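Local coordinates for uncharacterized protein (Legionella pneumophila subsp. pneumophila str. Philadelphia 1, PDB 4EZI), which is of unknown function but adopts the alpha/beta-hydrolase fold and may act on ester bonds, perhaps as a triacylglycerol lipase, at residues N56-S61 with G122-T127; S78-T83 with V114-L119; E86-P91 with D256-V261; H129-A134 with A223-S228; G171-I176 with I297-Y302. All blocks are in the same frame, centred on the assembly; numbering follows the deposited sequence.

Overall arrangement
All five contacts lie around the strand ends of the mixed central sheet and the loops beyond them, in one alpha/beta-hydrolase domain. Contact 2 pairs parallel strands 74-80 and 112-116, its centre about 5 Å from that of the chain, and touches the other four. Contact 1 closes on strand 57-67, neighbour of 112-116, about 14 Å from contact 2 between centres. The loop after 112-116 continues into contact 4, which meets helix 218-233. Along the chain, 2 falls within the span of 1 and 4 within that of 3; 3 alternates with 1, 2 and 5, and 4 with 5. Surface contact 3 and contact 5, beside a probable nucleophile elbow, are farthest apart, about 23 Å between centres.

Contact 1. Residues N56-S61 with G122-T127; sequences NLTIAS and GDNELT
T58 and S61 belong to strand 57-67 of the central sheet, and both turn toward the irregular loop G122-L126 that follows strand 112-116. The side-chain amide of N124 makes the main link. Its CG is anti to the backbone N (chi1 -179°), which carries ND2 across to the strand, where it donates to T58 OG1 at 2.8 Å and to I59 O at 2.9 Å. Both acceptors lie in the amide plane, one for each N-H. The bond to I59 O is nearly straight (171°), although it reaches that oxygen from above the carbonyl plane. At the other end of the amide, OD1 accepts from G120 N, and this fixes which way the amide is turned. In this alpha/beta-hydrolase sheet, strand 57-67 runs antiparallel to 41-51, and the backbone of T58 pairs with T50 on that side. A water donates to I59 O at 2.7 Å and accepts from E125 N, adding a second link between strand and loop. Farther along, D123 N donates to S61 OG at 2.9 Å, and the same hydroxyl is bonded to D117 OD2. The D123 carboxylate itself turns to salt bridges with K45 and R93.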
# COMPACT_ATOMS: atom_id res chain seq x y z
N ASN A 56 -5.85 12.57 -16.62
CA ASN A 56 -6.29 13.93 -16.34
C ASN A 56 -5.86 14.33 -14.94
O ASN A 56 -5.69 13.50 -14.03
CB ASN A 56 -7.80 14.06 -16.46
CG ASN A 56 -8.31 13.58 -17.79
OD1 ASN A 56 -7.78 13.96 -18.83
ND2 ASN A 56 -9.33 12.71 -17.77
N LEU A 57 -5.77 15.64 -14.72
CA LEU A 57 -5.46 16.15 -13.40
C LEU A 57 -6.56 15.76 -12.42
O LEU A 57 -7.74 15.87 -12.71
CB LEU A 57 -5.36 17.67 -13.43
CG LEU A 57 -5.17 18.39 -12.10
CD1 LEU A 57 -3.87 18.02 -11.48
CD2 LEU A 57 -5.25 19.93 -12.30
N THR A 58 -6.13 15.30 -11.24
CA THR A 58 -7.04 15.03 -10.12
C THR A 58 -6.32 15.42 -8.83
O THR A 58 -5.09 15.38 -8.78
CB THR A 58 -7.48 13.55 -10.13
OG1 THR A 58 -8.54 13.36 -9.19
CG2 THR A 58 -6.34 12.60 -9.82
N ILE A 59 -7.09 15.85 -7.83
CA ILE A 59 -6.52 16.34 -6.57
C ILE A 59 -6.75 15.27 -5.51
O ILE A 59 -7.88 14.94 -5.17
CB ILE A 59 -7.13 17.71 -6.13
CG1 ILE A 59 -7.00 18.76 -7.23
CG2 ILE A 59 -6.50 18.16 -4.83
CD1 ILE A 59 -5.63 18.98 -7.76
N ALA A 60 -5.65 14.71 -5.01
CA ALA A 60 -5.68 13.61 -4.06
C ALA A 60 -5.22 14.08 -2.68
O ALA A 60 -4.77 15.21 -2.52
CB ALA A 60 -4.78 12.46 -4.60
N SER A 61 -5.39 13.22 -1.67
CA SER A 61 -5.11 13.58 -0.28
C SER A 61 -4.21 12.58 0.42
O SER A 61 -4.04 11.45 -0.05
CB SER A 61 -6.44 13.76 0.47
OG SER A 61 -7.29 12.62 0.38
N GLY A 122 -10.36 9.15 0.57
CA GLY A 122 -10.12 10.44 1.22
C GLY A 122 -10.90 11.55 0.56
O GLY A 122 -12.10 11.41 0.30
N ASP A 123 -10.22 12.64 0.26
CA ASP A 123 -10.85 13.82 -0.34
C ASP A 123 -10.92 13.74 -1.86
O ASP A 123 -11.49 14.62 -2.50
CB ASP A 123 -10.05 15.09 -0.00
CG ASP A 123 -9.96 15.42 1.49
OD1 ASP A 123 -10.74 14.91 2.30
OD2 ASP A 123 -9.11 16.30 1.81
N ASN A 124 -10.33 12.71 -2.48
CA ASN A 124 -10.25 12.68 -3.95
C ASN A 124 -11.62 12.51 -4.58
O ASN A 124 -12.42 11.71 -4.14
CB ASN A 124 -9.34 11.54 -4.38
CG ASN A 124 -9.19 11.47 -5.88
OD1 ASN A 124 -9.56 10.47 -6.49
ND2 ASN A 124 -8.60 12.50 -6.48
N GLU A 125 -11.88 13.26 -5.65
CA GLU A 125 -13.21 13.30 -6.22
C GLU A 125 -13.56 12.10 -7.10
O GLU A 125 -14.73 11.91 -7.40
CB GLU A 125 -13.41 14.60 -7.00
CG GLU A 125 -12.66 14.64 -8.29
CD GLU A 125 -13.02 15.83 -9.16
OE1 GLU A 125 -14.16 16.34 -9.07
OE2 GLU A 125 -12.16 16.23 -9.97
N LEU A 126 -12.58 11.31 -7.53
CA LEU A 126 -12.92 10.10 -8.27
C LEU A 126 -13.76 9.23 -7.36
O LEU A 126 -13.51 9.12 -6.16
CB LEU A 126 -11.68 9.35 -8.76
CG LEU A 126 -10.75 10.10 -9.70
CD1 LEU A 126 -9.44 9.37 -9.96
CD2 LEU A 126 -11.44 10.43 -11.02
N THR A 127 -14.76 8.58 -7.94
CA THR A 127 -15.77 7.90 -7.16
C THR A 127 -15.36 6.51 -6.66
O THR A 127 -15.99 5.98 -5.78
CB THR A 127 -17.10 7.80 -7.92
OG1 THR A 127 -16.89 7.08 -9.13
CG2 THR A 127 -17.65 9.18 -8.22
O HOH W 1 -10.37 15.68 -6.06
O HOH W 2 -9.90 16.61 -8.56

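Contact 2. Residues S78-T83 with V114-L119; sequences SYQHGT and VMPDYL
H81 holds CG in the cramped site between its backbone N and carbonyl carbon (chi1 70°), while Y118 sets CG beside its own N (chi1 -57°); the two side chains run alongside one another, pointing opposite ways. Their rings meet obliquely, with planes 37° apart and Y118 CE2 lying over one face of the imidazole, 3.3 Å from H81 CE1. Y118 OH donates to H81 O at 2.7 Å, in the carbonyl plane on a lone pair, and is also bonded to S174 OG. H81 NE2 donates to D117 O at 2.7 Å from above that carbonyl's plane, and ND1 to G82 O at 2.6 Å, which together leave the imidazole little room to turn. These groups follow the parallel strands 74-80 and 112-116, joined through helix 99-108 in a beta-alpha-beta crossover; the loop after the first strand often helps shape the oxyanion hole in related hydrolases. Y79 N donates to V114 O at 2.9 Å where the strands still pair, and CE of selenomethionine M115 lies 3.7 Å from Y79 CD1. Past that point they part, and a water spans the gap, donating to Y79 O and P116 O and accepting from H81 N.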
# COMPACT_ATOMS: atom_id res chain seq x y z
N SER A 78 7.79 6.82 3.35
CA SER A 78 6.52 6.84 2.62
C SER A 78 5.89 5.49 2.86
O SER A 78 6.44 4.47 2.45
CB SER A 78 6.77 7.10 1.12
OG SER A 78 5.57 7.20 0.39
N TYR A 79 4.74 5.49 3.52
CA TYR A 79 4.03 4.29 3.89
C TYR A 79 2.71 4.20 3.10
O TYR A 79 1.86 5.08 3.23
CB TYR A 79 3.73 4.22 5.41
CG TYR A 79 3.13 2.89 5.76
CD1 TYR A 79 1.74 2.69 5.69
CD2 TYR A 79 3.94 1.81 6.04
CE1 TYR A 79 1.20 1.45 5.96
CE2 TYR A 79 3.42 0.55 6.27
CZ TYR A 79 2.05 0.37 6.22
OH TYR A 79 1.53 -0.88 6.46
N GLN A 80 2.58 3.10 2.36
CA GLN A 80 1.45 2.83 1.47
C GLN A 80 0.52 1.81 2.13
O GLN A 80 0.88 0.65 2.34
CB GLN A 80 1.99 2.31 0.16
CG GLN A 80 2.65 3.34 -0.73
CD GLN A 80 3.86 4.01 -0.11
OE1 GLN A 80 3.82 5.20 0.15
NE2 GLN A 80 4.95 3.25 0.09
N HIS A 81 -0.69 2.24 2.43
CA HIS A 81 -1.65 1.43 3.17
C HIS A 81 -2.23 0.26 2.38
O HIS A 81 -2.19 0.23 1.15
CB HIS A 81 -2.78 2.30 3.75
CG HIS A 81 -3.72 2.86 2.73
ND1 HIS A 81 -4.69 2.09 2.13
CD2 HIS A 81 -3.92 4.12 2.29
CE1 HIS A 81 -5.40 2.84 1.30
NE2 HIS A 81 -4.97 4.09 1.40
N GLY A 82 -2.82 -0.68 3.11
CA GLY A 82 -3.45 -1.84 2.51
C GLY A 82 -4.86 -1.58 2.00
O GLY A 82 -5.30 -0.44 1.89
N THR A 83 -5.56 -2.63 1.66
CA THR A 83 -6.88 -2.48 1.01
C THR A 83 -7.84 -1.76 1.94
O THR A 83 -8.03 -2.18 3.08
CB THR A 83 -7.47 -3.85 0.70
OG1 THR A 83 -6.61 -4.57 -0.17
CG2 THR A 83 -8.86 -3.74 0.07
N VAL A 114 4.88 9.89 5.72
CA VAL A 114 4.11 10.39 4.58
C VAL A 114 3.22 9.24 4.12
O VAL A 114 3.72 8.18 3.80
CB VAL A 114 5.05 10.85 3.47
CG1 VAL A 114 4.31 11.26 2.24
CG2 VAL A 114 5.96 12.00 3.98
N MSE A 115 1.90 9.46 4.08
CA MSE A 115 0.94 8.39 3.88
C MSE A 115 -0.12 8.82 2.87
O MSE A 115 -1.05 9.55 3.23
CB MSE A 115 0.29 8.00 5.21
CG MSE A 115 1.29 7.67 6.28
SE MSE A 115 0.45 7.08 7.93
CE MSE A 115 -0.13 5.37 7.35
N PRO A 116 -0.02 8.36 1.62
CA PRO A 116 -1.06 8.72 0.65
C PRO A 116 -2.38 8.02 0.98
O PRO A 116 -2.38 6.87 1.43
CB PRO A 116 -0.52 8.20 -0.68
CG PRO A 116 0.42 7.08 -0.28
CD PRO A 116 1.05 7.54 1.00
N ASP A 117 -3.50 8.65 0.65
CA ASP A 117 -4.79 7.98 0.75
C ASP A 117 -5.09 7.05 -0.41
O ASP A 117 -5.83 6.08 -0.25
CB ASP A 117 -5.95 9.00 0.86
CG ASP A 117 -5.97 9.78 2.15
OD1 ASP A 117 -5.35 9.37 3.15
OD2 ASP A 117 -6.67 10.81 2.17
N TYR A 118 -4.54 7.39 -1.57
CA TYR A 118 -4.80 6.80 -2.90
C TYR A 118 -6.00 7.47 -3.58
O TYR A 118 -6.87 8.07 -2.95
CB TYR A 118 -5.06 5.29 -2.91
CG TYR A 118 -4.02 4.40 -2.33
CD1 TYR A 118 -2.67 4.68 -2.39
CD2 TYR A 118 -4.40 3.18 -1.79
CE1 TYR A 118 -1.73 3.80 -1.88
CE2 TYR A 118 -3.46 2.29 -1.31
CZ TYR A 118 -2.12 2.59 -1.34
OH TYR A 118 -1.18 1.69 -0.86
N LEU A 119 -6.04 7.37 -4.90
CA LEU A 119 -7.17 7.85 -5.68
C LEU A 119 -8.46 7.14 -5.30
O LEU A 119 -8.47 5.96 -4.93
CB LEU A 119 -6.90 7.66 -7.16
CG LEU A 119 -5.69 8.38 -7.73
CD1 LEU A 119 -5.64 8.17 -9.25
CD2 LEU A 119 -5.68 9.86 -7.38
O HOH W 3 -0.88 5.11 2.87

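Contact 3. Residues E86-P91 with D256-V261; sequences ERNDVP and DGYHAV
E86 and R87 meet G257 and V261 in a surface contact between two loops, one after strand 74-80 and the other leading into helix 261-267. R87 N donates to G257 O at 2.9 Å, in the carbonyl plane on a lone pair, and a water donates to the same oxygen. The E86 chain runs out extended until OE2 accepts from V261 N at 3.1 Å, approached from above the carboxylate plane. On the way its CG passes 3.3 Å from H259 O. R87 CD lies 3.3 Å from Y258 OH; the guanidinium goes on to the backbone oxygens of G122, N124 and L126. Within the second loop, D256 OD1 accepts from Y258 N and H259 ND1 on opposite faces of its plane, the first bond closing an Asx turn. One water joins N88 ND2 to Y258 OH, N88 OD1 being bonded to R93 NE; another joins R87 NE to D256 O. Since A260 is the N-cap of helix 261-267, the helix start would probably favour a negative charge on E86.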
# COMPACT_ATOMS: atom_id res chain seq x y z
N GLU A 86 -13.60 1.59 2.36
CA GLU A 86 -14.30 2.76 2.86
C GLU A 86 -13.51 4.01 2.54
O GLU A 86 -12.30 4.12 2.84
CB GLU A 86 -14.46 2.66 4.37
CG GLU A 86 -15.19 1.40 4.83
CD GLU A 86 -15.13 1.21 6.33
OE1 GLU A 86 -15.30 2.19 7.08
OE2 GLU A 86 -14.94 0.04 6.77
N ARG A 87 -14.19 4.98 1.95
CA ARG A 87 -13.56 6.24 1.52
C ARG A 87 -12.77 6.90 2.65
O ARG A 87 -11.68 7.42 2.45
CB ARG A 87 -14.63 7.22 0.99
CG ARG A 87 -14.10 8.62 0.81
CD ARG A 87 -15.08 9.52 0.11
NE ARG A 87 -15.28 9.19 -1.29
CZ ARG A 87 -14.44 9.51 -2.26
NH1 ARG A 87 -13.29 10.16 -2.02
NH2 ARG A 87 -14.76 9.19 -3.50
N ASN A 88 -13.37 6.93 3.84
CA ASN A 88 -12.82 7.69 4.94
C ASN A 88 -11.88 6.90 5.85
O ASN A 88 -11.29 7.49 6.76
CB ASN A 88 -13.95 8.35 5.74
CG ASN A 88 -14.59 9.47 4.96
OD1 ASN A 88 -14.01 10.53 4.79
ND2 ASN A 88 -15.81 9.22 4.45
N ASP A 89 -11.69 5.62 5.57
CA ASP A 89 -10.78 4.83 6.41
C ASP A 89 -9.37 4.86 5.82
O ASP A 89 -8.85 3.84 5.36
CB ASP A 89 -11.28 3.40 6.52
CG ASP A 89 -10.46 2.56 7.49
OD1 ASP A 89 -9.76 3.10 8.35
OD2 ASP A 89 -10.51 1.31 7.33
N VAL A 90 -8.78 6.05 5.80
CA VAL A 90 -7.52 6.29 5.13
C VAL A 90 -6.68 7.23 6.00
O VAL A 90 -7.24 7.95 6.84
CB VAL A 90 -7.69 6.85 3.69
CG1 VAL A 90 -8.28 5.75 2.77
CG2 VAL A 90 -8.52 8.14 3.67
N PRO A 91 -5.36 7.29 5.76
CA PRO A 91 -4.48 8.01 6.69
C PRO A 91 -4.81 9.49 6.93
O PRO A 91 -4.59 9.97 8.03
CB PRO A 91 -3.09 7.80 6.07
CG PRO A 91 -3.21 6.45 5.44
CD PRO A 91 -4.58 6.47 4.81
N ASP A 256 -19.30 1.38 -2.76
CA ASP A 256 -19.58 2.81 -2.88
C ASP A 256 -18.73 3.68 -1.97
O ASP A 256 -18.80 4.90 -2.07
CB ASP A 256 -21.08 3.08 -2.68
CG ASP A 256 -21.57 2.82 -1.26
OD1 ASP A 256 -20.80 2.36 -0.38
OD2 ASP A 256 -22.80 3.03 -1.03
N GLY A 257 -17.93 3.09 -1.09
CA GLY A 257 -17.09 3.81 -0.15
C GLY A 257 -17.71 4.04 1.21
O GLY A 257 -17.04 4.60 2.09
N TYR A 258 -18.96 3.59 1.41
CA TYR A 258 -19.73 3.85 2.63
C TYR A 258 -20.29 2.58 3.24
O TYR A 258 -21.16 2.64 4.09
CB TYR A 258 -20.83 4.89 2.35
CG TYR A 258 -20.22 6.19 1.94
CD1 TYR A 258 -19.66 7.03 2.89
CD2 TYR A 258 -20.10 6.55 0.61
CE1 TYR A 258 -19.03 8.20 2.54
CE2 TYR A 258 -19.46 7.73 0.25
CZ TYR A 258 -18.95 8.56 1.22
OH TYR A 258 -18.32 9.74 0.88
N HIS A 259 -19.78 1.43 2.82
CA HIS A 259 -20.10 0.17 3.49
C HIS A 259 -18.93 -0.27 4.31
O HIS A 259 -17.80 -0.37 3.81
CB HIS A 259 -20.45 -0.93 2.47
CG HIS A 259 -21.79 -0.75 1.84
ND1 HIS A 259 -22.08 0.28 0.96
CD2 HIS A 259 -22.92 -1.49 1.95
CE1 HIS A 259 -23.34 0.17 0.58
NE2 HIS A 259 -23.87 -0.90 1.15
N ALA A 260 -19.18 -0.55 5.58
CA ALA A 260 -18.15 -1.06 6.47
C ALA A 260 -17.63 -2.39 5.92
O ALA A 260 -18.38 -3.22 5.39
CB ALA A 260 -18.68 -1.26 7.91
N VAL A 261 -16.33 -2.60 6.05
CA VAL A 261 -15.74 -3.80 5.51
C VAL A 261 -16.41 -5.09 6.05
O VAL A 261 -16.62 -6.03 5.29
CB VAL A 261 -14.20 -3.81 5.69
CG1 VAL A 261 -13.82 -3.70 7.15
CG2 VAL A 261 -13.66 -5.06 5.07
O HOH W 4 -16.83 6.82 -2.14
O HOH W 5 -16.23 6.20 4.36
O HOH W 6 -17.57 11.22 3.00

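Contact 4. Residues H129-A134 with A223-S228; sequences HPYVQA and AYFFYS
Y131 reaches helix 218-233 from the loop between strand 112-116 and helix 134-154, CG trans to the backbone N (chi1 -179°). Its CB sits over the face of the Y224 ring, 4.2 Å from the centroid, in a CH-pi contact. CG comes to 3.7 Å from Y224 CD2, and the rings form an offset stack with planes 19° apart. CD2 brings the ring edge to F225 N at 3.5 Å, whereas V132 CG2 covers the face turned from Y224. OH is bonded to T83 OG1; the side chain lies near, without touching, a likely Ser-His-Asp triad. H129 completes the aromatic cluster: its CB is 3.2 Å from Y224 OH, which is bonded to R84 O and takes a long bond from a water held by H129 N. One helical turn on from Y224, S228 OG donates to H129 O at 2.7 Å. One offset stack plus edge and polar contacts thus join loop and helix, a hydroxyl and a water supplying the buried carbonyls of H129 and Y131.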
# COMPACT_ATOMS: atom_id res chain seq x y z
N HIS A 129 -11.84 3.79 -5.97
CA HIS A 129 -10.41 3.56 -5.94
C HIS A 129 -9.99 2.64 -7.09
O HIS A 129 -10.60 1.59 -7.25
CB HIS A 129 -10.08 2.89 -4.60
CG HIS A 129 -8.66 2.47 -4.45
ND1 HIS A 129 -7.60 3.32 -4.63
CD2 HIS A 129 -8.14 1.24 -4.22
CE1 HIS A 129 -6.47 2.62 -4.50
NE2 HIS A 129 -6.77 1.36 -4.24
N PRO A 130 -8.94 3.02 -7.86
CA PRO A 130 -8.35 2.11 -8.86
C PRO A 130 -7.46 1.09 -8.13
O PRO A 130 -6.33 1.37 -7.76
CB PRO A 130 -7.54 3.05 -9.78
CG PRO A 130 -7.95 4.45 -9.37
CD PRO A 130 -8.31 4.35 -7.93
N TYR A 131 -8.01 -0.09 -7.91
CA TYR A 131 -7.52 -1.04 -6.92
C TYR A 131 -6.46 -1.95 -7.51
O TYR A 131 -6.67 -2.64 -8.51
CB TYR A 131 -8.70 -1.84 -6.39
CG TYR A 131 -8.36 -2.85 -5.34
CD1 TYR A 131 -7.64 -2.52 -4.19
CD2 TYR A 131 -8.75 -4.16 -5.47
CE1 TYR A 131 -7.37 -3.45 -3.20
CE2 TYR A 131 -8.51 -5.10 -4.49
CZ TYR A 131 -7.80 -4.75 -3.38
OH TYR A 131 -7.55 -5.73 -2.44
N VAL A 132 -5.28 -1.97 -6.91
CA VAL A 132 -4.16 -2.79 -7.42
C VAL A 132 -3.92 -2.47 -8.91
O VAL A 132 -3.62 -3.37 -9.69
CB VAL A 132 -4.29 -4.32 -7.13
CG1 VAL A 132 -2.88 -4.95 -7.11
CG2 VAL A 132 -5.01 -4.58 -5.82
N GLN A 133 -3.99 -1.18 -9.24
CA GLN A 133 -3.64 -0.67 -10.57
C GLN A 133 -2.30 0.03 -10.47
O GLN A 133 -2.17 1.10 -9.85
CB GLN A 133 -4.75 0.23 -11.12
CG GLN A 133 -6.04 -0.57 -11.42
CD GLN A 133 -7.17 0.26 -12.01
OE1 GLN A 133 -6.93 1.25 -12.70
NE2 GLN A 133 -8.41 -0.13 -11.73
N ALA A 134 -1.27 -0.61 -11.03
CA ALA A 134 0.10 -0.20 -10.84
C ALA A 134 0.36 1.25 -11.23
O ALA A 134 1.04 1.98 -10.51
CB ALA A 134 1.04 -1.11 -11.63
N ALA A 223 -13.88 -8.99 -6.07
CA ALA A 223 -14.99 -8.12 -6.45
C ALA A 223 -14.48 -6.67 -6.67
O ALA A 223 -14.76 -6.04 -7.69
CB ALA A 223 -16.05 -8.16 -5.37
N TYR A 224 -13.69 -6.20 -5.72
CA TYR A 224 -13.14 -4.84 -5.81
C TYR A 224 -12.26 -4.70 -7.05
O TYR A 224 -12.34 -3.73 -7.81
CB TYR A 224 -12.35 -4.56 -4.53
CG TYR A 224 -12.02 -3.14 -4.11
CD1 TYR A 224 -12.56 -2.02 -4.73
CD2 TYR A 224 -11.22 -2.93 -3.01
CE1 TYR A 224 -12.33 -0.75 -4.22
CE2 TYR A 224 -10.99 -1.65 -2.49
CZ TYR A 224 -11.53 -0.57 -3.11
OH TYR A 224 -11.34 0.69 -2.59
N PHE A 225 -11.39 -5.68 -7.26
CA PHE A 225 -10.44 -5.60 -8.33
C PHE A 225 -11.10 -5.54 -9.70
O PHE A 225 -10.82 -4.67 -10.51
CB PHE A 225 -9.44 -6.78 -8.27
CG PHE A 225 -8.40 -6.71 -9.36
CD1 PHE A 225 -7.35 -5.81 -9.26
CD2 PHE A 225 -8.51 -7.46 -10.52
CE1 PHE A 225 -6.43 -5.66 -10.26
CE2 PHE A 225 -7.58 -7.31 -11.53
CZ PHE A 225 -6.54 -6.41 -11.39
N PHE A 226 -11.98 -6.50 -9.98
CA PHE A 226 -12.59 -6.53 -11.30
C PHE A 226 -13.63 -5.44 -11.49
O PHE A 226 -13.79 -4.92 -12.60
CB PHE A 226 -13.12 -7.94 -11.64
CG PHE A 226 -12.01 -8.92 -11.89
CD1 PHE A 226 -11.24 -8.82 -13.03
CD2 PHE A 226 -11.73 -9.89 -10.98
CE1 PHE A 226 -10.18 -9.71 -13.27
CE2 PHE A 226 -10.69 -10.79 -11.21
CZ PHE A 226 -9.91 -10.69 -12.34
N TYR A 227 -14.34 -5.05 -10.43
CA TYR A 227 -15.27 -3.92 -10.55
C TYR A 227 -14.51 -2.64 -10.91
O TYR A 227 -14.88 -1.89 -11.82
CB TYR A 227 -16.09 -3.77 -9.27
CG TYR A 227 -16.98 -2.56 -9.28
CD1 TYR A 227 -17.92 -2.37 -10.27
CD2 TYR A 227 -16.87 -1.59 -8.32
CE1 TYR A 227 -18.73 -1.24 -10.31
CE2 TYR A 227 -17.67 -0.46 -8.34
CZ TYR A 227 -18.60 -0.28 -9.35
OH TYR A 227 -19.40 0.85 -9.38
N SER A 228 -13.41 -2.40 -10.21
CA SER A 228 -12.61 -1.21 -10.44
C SER A 228 -11.91 -1.25 -11.80
O SER A 228 -11.86 -0.24 -12.51
CB SER A 228 -11.59 -1.08 -9.29
OG SER A 228 -10.78 0.08 -9.48
O HOH W 7 -13.38 3.03 -3.71
O HOH W 8 -8.78 -2.60 -10.21

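Contact 5. Residues G171-I176 with I297-Y302; sequences GGFSTI and INFNHY
N298 O, in the last turn of helix 292-299, takes a weak hydrogen bond from H301 NE2 at 2.8 Å and has the edge of the F173 ring against it, CZ at 3.6 Å. With chi1 at 179°, F173 swings its ring away from the backbone N and carries it from helix 170-185 toward the end of helix 292-299. The neighbouring CE2 points at F299 O, 3.3 Å away and near the ring plane, so that the polarised edge of the phenyl faces two carbonyl oxygens where the helix ends. The F173 and F299 rings meet obliquely, CE2 lying over a face of F299 with centroids 5.4 Å apart. One turn on, I176 CG2 presses against H301 O at 3.0 Å, a tight approach. The H301 ring is steadied from its other nitrogen, as ND1 is bonded to E180 OE1. G171, in the first turn of helix 170-185, belongs to a likely GxSxG nucleophile elbow, and its O accepts from both T175 N and T175 OG1, on opposite faces of the carbonyl. Helix 134-154 flanks the contact, with A134 against both F173 and H301; I176 also packs on P196 of strand 193-197 and F333 of helix 323-334.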
# COMPACT_ATOMS: atom_id res chain seq x y z
N GLY A 171 -0.71 -2.17 -0.34
CA GLY A 171 0.39 -1.24 -0.18
C GLY A 171 1.78 -1.79 -0.35
O GLY A 171 2.69 -1.02 -0.64
N GLY A 172 1.92 -3.10 -0.19
CA GLY A 172 3.18 -3.73 -0.57
C GLY A 172 3.38 -3.65 -2.07
O GLY A 172 4.47 -3.38 -2.55
N PHE A 173 2.30 -3.93 -2.81
CA PHE A 173 2.31 -3.74 -4.26
C PHE A 173 2.57 -2.27 -4.62
O PHE A 173 3.41 -1.98 -5.46
CB PHE A 173 0.98 -4.28 -4.80
CG PHE A 173 0.80 -4.15 -6.30
CD1 PHE A 173 0.25 -3.02 -6.87
CD2 PHE A 173 1.14 -5.20 -7.12
CE1 PHE A 173 0.05 -2.94 -8.23
CE2 PHE A 173 0.92 -5.13 -8.48
CZ PHE A 173 0.40 -4.00 -9.05
N SER A 174 1.87 -1.35 -3.97
CA SER A 174 2.10 0.07 -4.24
C SER A 174 3.56 0.44 -4.02
O SER A 174 4.12 1.23 -4.78
CB SER A 174 1.25 0.91 -3.30
OG SER A 174 -0.12 0.62 -3.45
N THR A 175 4.16 -0.09 -2.96
CA THR A 175 5.54 0.21 -2.63
C THR A 175 6.48 -0.26 -3.74
O THR A 175 7.40 0.48 -4.16
CB THR A 175 5.91 -0.44 -1.29
OG1 THR A 175 5.14 0.17 -0.25
CG2 THR A 175 7.39 -0.29 -0.95
N ILE A 176 6.28 -1.48 -4.23
CA ILE A 176 7.11 -2.01 -5.31
C ILE A 176 6.97 -1.19 -6.59
O ILE A 176 7.98 -0.85 -7.22
CB ILE A 176 6.78 -3.49 -5.56
CG1 ILE A 176 7.35 -4.38 -4.45
CG2 ILE A 176 7.27 -3.96 -6.96
CD1 ILE A 176 8.92 -4.58 -4.57
N ILE A 297 0.80 -7.17 -17.57
CA ILE A 297 1.52 -5.90 -17.53
C ILE A 297 1.13 -5.09 -16.28
O ILE A 297 2.00 -4.53 -15.62
CB ILE A 297 1.36 -5.06 -18.81
CG1 ILE A 297 1.92 -5.83 -20.02
CG2 ILE A 297 2.10 -3.72 -18.68
CD1 ILE A 297 3.42 -6.13 -19.95
N ASN A 298 -0.16 -5.01 -15.97
CA ASN A 298 -0.55 -4.32 -14.75
C ASN A 298 0.06 -4.95 -13.50
O ASN A 298 0.52 -4.24 -12.62
CB ASN A 298 -2.06 -4.26 -14.63
CG ASN A 298 -2.49 -3.64 -13.31
OD1 ASN A 298 -2.23 -2.45 -13.07
ND2 ASN A 298 -3.09 -4.44 -12.44
N PHE A 299 -0.01 -6.28 -13.40
CA PHE A 299 0.26 -6.93 -12.14
C PHE A 299 1.71 -7.22 -11.87
O PHE A 299 2.10 -7.25 -10.72
CB PHE A 299 -0.53 -8.24 -12.00
CG PHE A 299 -1.07 -8.47 -10.63
CD1 PHE A 299 -2.25 -7.86 -10.22
CD2 PHE A 299 -0.41 -9.28 -9.73
CE1 PHE A 299 -2.76 -8.09 -8.96
CE2 PHE A 299 -0.92 -9.50 -8.47
CZ PHE A 299 -2.09 -8.90 -8.09
N ASN A 300 2.49 -7.52 -12.91
CA ASN A 300 3.83 -8.14 -12.74
C ASN A 300 4.94 -7.10 -12.70
O ASN A 300 5.30 -6.54 -13.72
CB ASN A 300 4.07 -9.17 -13.83
CG ASN A 300 3.14 -10.38 -13.72
OD1 ASN A 300 2.50 -10.59 -12.69
ND2 ASN A 300 3.09 -11.20 -14.78
N HIS A 301 5.42 -6.85 -11.50
CA HIS A 301 6.45 -5.84 -11.24
C HIS A 301 7.51 -6.38 -10.30
O HIS A 301 7.75 -5.84 -9.24
CB HIS A 301 5.80 -4.56 -10.70
CG HIS A 301 4.86 -3.93 -11.67
ND1 HIS A 301 5.27 -3.00 -12.61
CD2 HIS A 301 3.53 -4.10 -11.87
CE1 HIS A 301 4.23 -2.64 -13.35
NE2 HIS A 301 3.17 -3.31 -12.94
N TYR A 302 8.14 -7.46 -10.71
CA TYR A 302 9.17 -8.06 -9.90
C TYR A 302 10.41 -8.37 -10.74
O TYR A 302 11.21 -9.21 -10.33
CB TYR A 302 8.64 -9.30 -9.19
CG TYR A 302 7.95 -10.29 -10.10
CD1 TYR A 302 8.69 -11.22 -10.79
CD2 TYR A 302 6.57 -10.27 -10.30
CE1 TYR A 302 8.09 -12.12 -11.68
CE2 TYR A 302 5.95 -11.17 -11.17
CZ TYR A 302 6.73 -12.09 -11.86
OH TYR A 302 6.15 -12.99 -12.74